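Local atomic coordinates of CocE/NonD family hydrolase (Staphylococcus aureus subsp. aureus COL, PDB entry 3III), a protein that probably hydrolyses ester or amide bonds, as an alpha/beta-hydrolase of the CocE/NonD family that carries a C-terminal non-catalytic beta domain. Residues R297-S302 and F444-N449; L432-N437 and Q505-E510. All coordinates share one frame; numbering follows the deposited sequence. Where two conformers were deposited one is given.

Interaction 1. Residues R297-S302 and F444-N449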
ATOM      1  N   ARG A 297      -4.642  -7.547  -8.563  1.00  8.89           N
ATOM      2  CA  ARG A 297      -5.733  -8.312  -7.950  1.00  8.72           C
ATOM      3  C   ARG A 297      -6.015  -7.778  -6.532  1.00  9.21           C
ATOM      4  O   ARG A 297      -5.612  -6.666  -6.192  1.00  7.79           O
ATOM      5  CB  ARG A 297      -5.327  -9.790  -7.921  1.00  8.95           C
ATOM      6  CG  ARG A 297      -4.721 -10.345  -9.284  1.00  8.49           C
ATOM      7  CD  ARG A 297      -5.740 -10.278 -10.343  1.00  9.42           C
ATOM      8  NE  ARG A 297      -5.166 -10.555 -11.668  1.00  7.95           N
ATOM      9  CZ  ARG A 297      -5.190 -11.716 -12.308  1.00 12.10           C
ATOM     10  NH1 ARG A 297      -5.711 -12.801 -11.746  1.00 13.54           N
ATOM     11  NH2 ARG A 297      -4.618 -11.784 -13.522  1.00 15.24           N
ATOM     12  N   LYS A 298      -6.739  -8.551  -5.719  1.00  8.55           N
ATOM     13  CA  LYS A 298      -7.174  -8.088  -4.416  1.00  9.54           C
ATOM     14  C   LYS A 298      -6.102  -8.354  -3.321  1.00  8.95           C
ATOM     15  O   LYS A 298      -5.317  -9.298  -3.410  1.00  9.42           O
ATOM     16  CB  LYS A 298      -8.540  -8.743  -4.088  1.00 10.28           C
ATOM     17  CG  LYS A 298      -9.714  -8.210  -4.850  1.00  9.70           C
ATOM     18  CD  LYS A 298     -10.919  -9.188  -4.843  1.00  8.20           C
ATOM     19  CE  LYS A 298     -12.041  -8.771  -5.750  1.00  9.01           C
ATOM     20  NZ  LYS A 298     -12.711  -7.440  -5.497  1.00  6.26           N
ATOM     21  N   GLU A 299      -6.104  -7.534  -2.289  1.00  9.52           N
ATOM     22  CA  GLU A 299      -4.997  -7.424  -1.314  1.00 10.01           C
ATOM     23  C   GLU A 299      -4.759  -8.641  -0.432  1.00  9.70           C
ATOM     24  O   GLU A 299      -3.727  -9.333  -0.588  1.00 10.11           O
ATOM     25  CB  GLU A 299      -5.199  -6.157  -0.470  1.00  9.57           C
ATOM     26  CG  GLU A 299      -4.233  -5.867   0.681  1.00 11.08           C
ATOM     27  CD  GLU A 299      -4.644  -4.626   1.462  1.00 11.94           C
ATOM     28  OE1 GLU A 299      -5.554  -3.913   0.981  1.00 15.87           O
ATOM     29  OE2 GLU A 299      -4.125  -4.334   2.557  1.00 14.01           O
ATOM     30  N   TRP A 300      -5.682  -8.896   0.487  1.00 10.16           N
ATOM     31  CA  TRP A 300      -5.556 -10.036   1.406  1.00 10.24           C
ATOM     32  C   TRP A 300      -5.748 -11.347   0.633  1.00 10.28           C
ATOM     33  O   TRP A 300      -5.110 -12.355   0.944  1.00 11.31           O
ATOM     34  CB  TRP A 300      -6.541  -9.950   2.583  1.00 11.04           C
ATOM     35  CG  TRP A 300      -6.267  -8.787   3.493  1.00 12.72           C
ATOM     36  CD1 TRP A 300      -5.303  -8.707   4.471  1.00 13.56           C
ATOM     37  CD2 TRP A 300      -6.931  -7.524   3.490  1.00 14.71           C
ATOM     38  NE1 TRP A 300      -5.339  -7.476   5.072  1.00 12.60           N
ATOM     39  CE2 TRP A 300      -6.308  -6.720   4.474  1.00 12.77           C
ATOM     40  CE3 TRP A 300      -7.988  -6.987   2.735  1.00 16.64           C
ATOM     41  CZ2 TRP A 300      -6.729  -5.433   4.769  1.00 13.54           C
ATOM     42  CZ3 TRP A 300      -8.400  -5.705   2.997  1.00 16.14           C
ATOM     43  CH2 TRP A 300      -7.756  -4.918   3.999  1.00 15.52           C
ATOM     44  N   GLU A 301      -6.611 -11.356  -0.377  1.00  8.73           N
ATOM     45  CA  GLU A 301      -6.753 -12.543  -1.221  1.00 10.01           C
ATOM     46  C   GLU A 301      -5.400 -13.014  -1.823  1.00  9.95           C
ATOM     47  O   GLU A 301      -5.040 -14.201  -1.763  1.00  8.70           O
ATOM     48  CB  GLU A 301      -7.797 -12.291  -2.293  1.00  9.14           C
ATOM     49  CG  GLU A 301      -7.873 -13.430  -3.379  1.00 12.33           C
ATOM     50  CD  GLU A 301      -8.814 -13.024  -4.483  1.00 10.12           C
ATOM     51  OE1 GLU A 301     -10.072 -12.982  -4.211  1.00 14.86           O
ATOM     52  OE2 GLU A 301      -8.322 -12.751  -5.591  1.00 12.30           O
ATOM     53  N   SER A 302      -4.611 -12.079  -2.339  1.00  9.35           N
ATOM     54  CA  SER A 302      -3.383 -12.430  -2.958  1.00 10.14           C
ATOM     55  C   SER A 302      -2.321 -12.873  -1.900  1.00 10.16           C
ATOM     56  O   SER A 302      -1.535 -13.782  -2.185  1.00 11.35           O
ATOM     57  CB  SER A 302      -2.822 -11.310  -3.819  1.00 11.15           C
ATOM     58  OG  SER A 302      -3.686 -10.898  -4.883  1.00 13.50           O
ATOM     59  N   PHE A 444      -8.872   1.023  -5.353  1.00  6.99           N
ATOM     60  CA  PHE A 444      -9.024   1.178  -3.874  1.00  6.56           C
ATOM     61  C   PHE A 444     -10.467   1.619  -3.499  1.00  6.34           C
ATOM     62  O   PHE A 444     -11.055   2.465  -4.164  1.00  8.51           O
ATOM     63  CB  PHE A 444      -8.017   2.176  -3.372  1.00  6.44           C
ATOM     64  CG  PHE A 444      -7.961   2.273  -1.873  1.00  5.32           C
ATOM     65  CD1 PHE A 444      -8.409   3.406  -1.257  1.00  7.23           C
ATOM     66  CD2 PHE A 444      -7.472   1.232  -1.112  1.00  6.00           C
ATOM     67  CE1 PHE A 444      -8.327   3.530   0.141  1.00  7.67           C
ATOM     68  CE2 PHE A 444      -7.412   1.321   0.244  1.00  6.20           C
ATOM     69  CZ  PHE A 444      -7.880   2.475   0.867  1.00  5.99           C
ATOM     70  N   ASN A 445     -11.045   1.116  -2.424  1.00  7.17           N
ATOM     71  CA  ASN A 445     -10.548   0.056  -1.578  1.00  6.90           C
ATOM     72  C   ASN A 445     -11.414  -1.173  -1.891  1.00  7.60           C
ATOM     73  O   ASN A 445     -12.615  -1.258  -1.498  1.00  7.53           O
ATOM     74  CB  ASN A 445     -10.626   0.544  -0.087  1.00  7.73           C
ATOM     75  CG  ASN A 445     -10.071  -0.447   0.895  1.00  8.15           C
ATOM     76  OD1 ASN A 445      -9.722  -1.568   0.490  1.00  7.92           O
ATOM     77  ND2 ASN A 445     -10.033  -0.092   2.203  1.00  4.62           N
ATOM     78  N   HIS A 446     -10.807  -2.144  -2.589  1.00  7.66           N
ATOM     79  CA  HIS A 446     -11.521  -3.332  -3.115  1.00  8.34           C
ATOM     80  C   HIS A 446     -12.771  -2.957  -3.922  1.00  8.96           C
ATOM     81  O   HIS A 446     -13.817  -3.552  -3.752  1.00  9.83           O
ATOM     82  CB  HIS A 446     -11.878  -4.329  -2.003  1.00  8.27           C
ATOM     83  CG  HIS A 446     -10.674  -4.991  -1.408  1.00  9.55           C
ATOM     84  ND1 HIS A 446      -9.801  -4.316  -0.585  1.00  5.61           N
ATOM     85  CD2 HIS A 446     -10.172  -6.236  -1.561  1.00  8.94           C
ATOM     86  CE1 HIS A 446      -8.804  -5.126  -0.271  1.00 11.35           C
ATOM     87  NE2 HIS A 446      -9.005  -6.301  -0.847  1.00  7.78           N
ATOM     88  N   ILE A 447     -12.663  -1.916  -4.734  1.00  8.17           N
ATOM     89  CA  ILE A 447     -13.721  -1.609  -5.696  1.00  7.86           C
ATOM     90  C   ILE A 447     -13.402  -2.315  -7.011  1.00  7.33           C
ATOM     91  O   ILE A 447     -12.264  -2.656  -7.266  1.00  6.83           O
ATOM     92  CB  ILE A 447     -13.949  -0.080  -5.921  1.00  7.28           C
ATOM     93  CG1 ILE A 447     -12.739   0.601  -6.614  1.00  7.54           C
ATOM     94  CG2 ILE A 447     -14.313   0.574  -4.568  1.00  8.41           C
ATOM     95  CD1 ILE A 447     -13.049   2.155  -6.964  1.00  5.47           C
ATOM     96  N   GLU A 448     -14.440  -2.647  -7.756  1.00  8.07           N
ATOM     97  CA  GLU A 448     -14.265  -3.358  -9.045  1.00  8.77           C
ATOM     98  C   GLU A 448     -14.557  -2.484 -10.255  1.00  9.84           C
ATOM     99  O   GLU A 448     -14.317  -2.918 -11.393  1.00 10.71           O
ATOM    100  CB  GLU A 448     -15.115  -4.624  -9.067  1.00  9.50           C
ATOM    101  CG  GLU A 448     -14.708  -5.567  -7.913  1.00  8.56           C
ATOM    102  CD  GLU A 448     -15.326  -6.934  -7.954  1.00 11.22           C
ATOM    103  OE1 GLU A 448     -16.229  -7.214  -8.793  1.00  9.46           O
ATOM    104  OE2 GLU A 448     -14.899  -7.775  -7.107  1.00 12.41           O
ATOM    105  N   ASN A 449     -15.049  -1.270 -10.017  1.00  9.41           N
ATOM    106  CA  ASN A 449     -15.283  -0.281 -11.122  1.00  9.17           C
ATOM    107  C   ASN A 449     -14.225   0.800 -11.170  1.00  9.04           C
ATOM    108  O   ASN A 449     -14.517   1.949 -11.509  1.00  9.84           O
ATOM    109  CB  ASN A 449     -16.681   0.371 -10.973  1.00 10.55           C
ATOM    110  CG  ASN A 449     -16.808   1.231  -9.702  1.00 12.93           C
ATOM    111  OD1 ASN A 449     -16.113   1.002  -8.722  1.00  7.82           O
ATOM    112  ND2 ASN A 449     -17.642   2.277  -9.769  1.00 13.31           N
TER
HETATM  113  O   HOH W   1     -11.161  -5.161  -6.311  1.00  8.16           O
HETATM  114  O   HOH W   2      -7.012  -1.908   1.657  1.00 26.89           O
HETATM  115  O   HOH W   3      -8.572  -9.087  -0.359  1.00  7.99           O

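Interaction 2. Residues L432-N437 and Q505-E510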
ATOM      1  N   LEU A 432     -10.283   2.587 -22.508  1.00  7.00           N
ATOM      2  CA  LEU A 432     -11.537   2.390 -23.166  1.00  6.66           C
ATOM      3  C   LEU A 432     -11.320   1.302 -24.222  1.00  7.37           C
ATOM      4  O   LEU A 432     -10.290   1.302 -24.913  1.00  8.00           O
ATOM      5  CB  LEU A 432     -12.051   3.662 -23.839  1.00  7.11           C
ATOM      6  CG  LEU A 432     -12.018   5.005 -23.115  1.00  7.37           C
ATOM      7  CD1 LEU A 432     -12.721   6.064 -23.989  1.00  7.93           C
ATOM      8  CD2 LEU A 432     -12.718   4.858 -21.781  1.00 11.80           C
ATOM      9  N   ASP A 433     -12.273   0.380 -24.324  1.00  5.96           N
ATOM     10  CA  ASP A 433     -12.059  -0.794 -25.171  1.00  6.42           C
ATOM     11  C   ASP A 433     -12.346  -0.352 -26.604  1.00  5.97           C
ATOM     12  O   ASP A 433     -12.623   0.821 -26.827  1.00  4.59           O
ATOM     13  CB  ASP A 433     -12.890  -2.021 -24.750  1.00  4.85           C
ATOM     14  CG  ASP A 433     -14.365  -1.774 -24.747  1.00 10.79           C
ATOM     15  OD1 ASP A 433     -14.858  -0.888 -25.490  1.00  8.70           O
ATOM     16  OD2 ASP A 433     -15.051  -2.493 -23.981  1.00  9.58           O
ATOM     17  N   ARG A 434     -12.283  -1.285 -27.550  1.00  6.73           N
ATOM     18  CA  ARG A 434     -12.506  -0.968 -28.951  1.00  8.06           C
ATOM     19  C   ARG A 434     -13.932  -0.535 -29.262  1.00  9.80           C
ATOM     20  O   ARG A 434     -14.156   0.003 -30.303  1.00  9.59           O
ATOM     21  CB  ARG A 434     -12.145  -2.132 -29.824  1.00  7.21           C
ATOM     22  CG  ARG A 434     -10.680  -2.463 -29.804  1.00  7.77           C
ATOM     23  CD  ARG A 434     -10.485  -3.926 -30.158  1.00 10.62           C
ATOM     24  NE  ARG A 434      -9.071  -4.187 -30.412  1.00  9.10           N
ATOM     25  CZ  ARG A 434      -8.502  -5.356 -30.264  1.00 10.08           C
ATOM     26  NH1 ARG A 434      -9.226  -6.402 -29.869  1.00 10.06           N
ATOM     27  NH2 ARG A 434      -7.216  -5.485 -30.513  1.00  8.75           N
ATOM     28  N   ARG A 435     -14.886  -0.809 -28.374  0.50 10.52           N
ATOM     29  CA  ARG A 435     -16.239  -0.289 -28.541  0.50 11.37           C
ATOM     30  C   ARG A 435     -16.380   1.121 -27.957  0.50 11.75           C
ATOM     31  O   ARG A 435     -17.414   1.746 -28.153  0.50 12.33           O
ATOM     32  CB  ARG A 435     -17.263  -1.196 -27.865  0.50 11.77           C
ATOM     33  CG  ARG A 435     -17.766  -2.342 -28.740  0.50 14.68           C
ATOM     34  CD  ARG A 435     -17.391  -3.710 -28.201  0.50 17.27           C
ATOM     35  NE  ARG A 435     -16.247  -4.284 -28.901  0.50 20.43           N
ATOM     36  CZ  ARG A 435     -15.085  -4.609 -28.321  0.50 19.78           C
ATOM     37  NH1 ARG A 435     -14.112  -5.145 -29.054  0.50 17.92           N
ATOM     38  NH2 ARG A 435     -14.908  -4.424 -27.015  0.50 18.75           N
ATOM     39  N   GLY A 436     -15.368   1.607 -27.244  1.00 11.18           N
ATOM     40  CA  GLY A 436     -15.406   2.936 -26.616  1.00 11.63           C
ATOM     41  C   GLY A 436     -15.904   2.905 -25.185  1.00 11.68           C
ATOM     42  O   GLY A 436     -16.094   3.928 -24.624  1.00 11.58           O
ATOM     43  N   ASN A 437     -16.062   1.717 -24.585  1.00 10.52           N
ATOM     44  CA  ASN A 437     -16.481   1.541 -23.189  1.00 10.13           C
ATOM     45  C   ASN A 437     -15.345   1.375 -22.219  1.00  9.48           C
ATOM     46  O   ASN A 437     -14.360   0.728 -22.539  1.00  9.15           O
ATOM     47  CB  ASN A 437     -17.380   0.326 -23.102  1.00 10.51           C
ATOM     48  CG  ASN A 437     -18.645   0.520 -23.892  1.00 13.23           C
ATOM     49  OD1 ASN A 437     -19.184   1.633 -23.933  1.00 11.58           O
ATOM     50  ND2 ASN A 437     -19.100  -0.522 -24.566  1.00 11.82           N
ATOM     51  N   GLN A 505      -4.086  -2.662 -29.697  1.00  8.11           N
ATOM     52  CA  GLN A 505      -4.370  -1.904 -30.892  1.00  8.50           C
ATOM     53  C   GLN A 505      -5.851  -1.641 -30.952  1.00  7.28           C
ATOM     54  O   GLN A 505      -6.646  -2.586 -30.823  1.00  5.86           O
ATOM     55  CB  GLN A 505      -3.974  -2.741 -32.148  1.00  9.60           C
ATOM     56  CG  GLN A 505      -4.428  -2.073 -33.455  1.00 14.17           C
ATOM     57  CD  GLN A 505      -4.064  -2.934 -34.651  1.00 21.52           C
ATOM     58  OE1 GLN A 505      -3.979  -4.180 -34.544  1.00 27.30           O
ATOM     59  NE2 GLN A 505      -3.866  -2.290 -35.797  1.00 27.24           N
ATOM     60  N   GLY A 506      -6.235  -0.375 -31.158  1.00  6.56           N
ATOM     61  CA  GLY A 506      -7.649  -0.015 -31.193  1.00  7.46           C
ATOM     62  C   GLY A 506      -8.236   0.432 -29.881  1.00  6.80           C
ATOM     63  O   GLY A 506      -9.339   1.003 -29.832  1.00  6.87           O
ATOM     64  N   GLU A 507      -7.525   0.170 -28.784  1.00  8.06           N
ATOM     65  CA  GLU A 507      -7.977   0.617 -27.473  1.00  6.35           C
ATOM     66  C   GLU A 507      -7.484   2.039 -27.215  1.00  7.17           C
ATOM     67  O   GLU A 507      -6.565   2.494 -27.873  1.00  7.57           O
ATOM     68  CB  GLU A 507      -7.527  -0.372 -26.381  1.00  7.86           C
ATOM     69  CG  GLU A 507      -8.263  -1.743 -26.513  1.00  6.76           C
ATOM     70  CD  GLU A 507      -8.064  -2.714 -25.355  1.00 12.42           C
ATOM     71  OE1 GLU A 507      -6.937  -2.877 -24.833  1.00 14.37           O
ATOM     72  OE2 GLU A 507      -9.078  -3.367 -24.997  1.00 14.17           O
ATOM     73  N   THR A 508      -8.081   2.714 -26.236  1.00  6.22           N
ATOM     74  CA  THR A 508      -7.818   4.138 -25.987  1.00  6.57           C
ATOM     75  C   THR A 508      -7.392   4.414 -24.569  1.00  6.32           C
ATOM     76  O   THR A 508      -7.951   3.859 -23.648  1.00  7.82           O
ATOM     77  CB  THR A 508      -9.112   4.873 -26.255  1.00  7.20           C
ATOM     78  OG1 THR A 508      -9.458   4.644 -27.635  1.00  8.80           O
ATOM     79  CG2 THR A 508      -9.002   6.436 -25.968  1.00  7.44           C
ATOM     80  N   LEU A 509      -6.444   5.312 -24.395  1.00  6.37           N
ATOM     81  CA  LEU A 509      -6.121   5.854 -23.091  1.00  6.53           C
ATOM     82  C   LEU A 509      -6.768   7.193 -23.004  1.00  6.75           C
ATOM     83  O   LEU A 509      -6.739   8.013 -23.977  1.00  6.44           O
ATOM     84  CB  LEU A 509      -4.586   5.965 -22.941  1.00  6.62           C
ATOM     85  CG  LEU A 509      -4.067   6.607 -21.647  1.00  9.65           C
ATOM     86  CD1 LEU A 509      -2.617   6.109 -21.306  1.00 10.62           C
ATOM     87  CD2 LEU A 509      -4.110   8.121 -21.700  1.00  7.31           C
ATOM     88  N   GLU A 510      -7.370   7.443 -21.860  1.00  7.83           N
ATOM     89  CA  GLU A 510      -8.057   8.698 -21.607  1.00  8.91           C
ATOM     90  C   GLU A 510      -7.546   9.311 -20.319  1.00  9.33           C
ATOM     91  O   GLU A 510      -7.522   8.657 -19.274  1.00  8.71           O
ATOM     92  CB  GLU A 510      -9.551   8.489 -21.503  1.00  8.83           C
ATOM     93  CG  GLU A 510     -10.362   9.785 -21.349  1.00 11.13           C
ATOM     94  CD  GLU A 510     -11.852   9.497 -21.151  1.00 17.36           C
ATOM     95  OE1 GLU A 510     -12.205   8.447 -20.552  1.00 18.74           O
ATOM     96  OE2 GLU A 510     -12.669  10.310 -21.598  1.00 22.40           O
TER
HETATM   97  O   HOH W   4     -11.191   2.773 -28.106  1.00 11.51           O
HETATM   98  O   HOH W   5     -11.015  -3.693 -26.777  1.00  7.83           O

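Interaction 1. Residues R297-S302 and F444-N449
K298, E299 and W300 close around the imidazole of H446 in a buried, mixed polar and aromatic interface, where the N-terminal end of helix 299-304, just after strand 290-295, meets the bend leading into strand 447-458; H446 and I447 both face D443 in a G1 beta bulge. The W300 six-membered ring and the imidazole lie almost parallel (11°) but slid apart, centroids 5.3 Å from each other; the nearest atoms are W300 CZ3 and H446 CE1, at 3.3 Å. W300 also touches a bound palmitic acid, and E299 packs on S169 and V168, at the end of strand 162-168. K298 CG packs 3.9 Å from H446 CD2. Rotation of the imidazole is fixed from its own segment, since ND1 donates in the ring plane to N445 OD1 (3.0 Å, 168°), while NE2 shares a hydrogen bond, of undecided direction, with a water that accepts from E301 N. Beyond the ring, the K298 chain bends at its last torsion (chi4 -60°) and brings NZ 2.7 Å from E448 OE2, on that oxygen's anti lone pair. NZ also donates to T93 O and to a water bonded to I447 O. With three acceptors around it, the ammonium probably stays charged, making this a directed ionic link between domains.

Interaction 2. Residues L432-N437 and Q505-E510
L432 and T508 form an antiparallel, hydrogen-bonded pair, the tight part of a contact between the end of strand 424-432 and the start of strand 508-514. Both bonds, L432 N to T508 O and T508 N to L432 O, measure 2.9 Å and are close to straight (163° and 165°). The two side chains rise on the same face, CB to CB 4.0 Å, and L432 CD2 reaches on to 3.8 Å from E510 OE1. Past this pair direct backbone bonds between the segments give way to water. One water donates to D433 O and G506 O and accepts from T508 OG1; another links R434 N to E507 OE2. On the exposed side R434 reaches across to the other segment: with its chain extended from CG to NE, it turns the guanidinium edge-on to Q505 O, which takes NE at 2.9 Å and NH2 at 3.0 Å, both close to the guanidinium plane. CG of R434 meanwhile lies 3.7 Å from G506 O. The loop itself is a type I turn from D433 to G436, closed by G436 N to D433 O, with D433 N to N437 O beside it; D433 OD1 adds a bond from N437 N and a weak one from R435 N. On the 505-510 side, E507 OE1 forms a salt bridge with K431 NZ and accepts from K504 N. Strand 392-398 flanks 508-514 on the edge away from 424-432: T508 OG1 hydrogen-bonds to T398 OG1 and E510 OE2 to S394 OG, while K396 packs on L432, T508 and E510. Strand 447-458 borders 424-432 on its other edge.

In the fold
From the N terminus, the chain builds most of the large mixed sheet, reaching 297-302 after strand 290-295; it adds strands 333-338 and 343-349 before entering the beta domain. There it runs through 432-437 and on to 444-449, where interaction 1 closes a loop whose nearest ends are 142 residues apart. Only later does 505-510 return to 432-437, closing the shorter loop of interaction 2, 68 residues apart. The segments therefore alternate, and the two loops cross. Interaction 1 joins domains, whereas interaction 2 pairs strands within one. Both reach the same five-stranded antiparallel sheet, interaction 1 through strand 447-458 and interaction 2 through 424-432 and 508-514, yet they do not touch: nearest atoms are about 11 Å apart, centres about 23 Å.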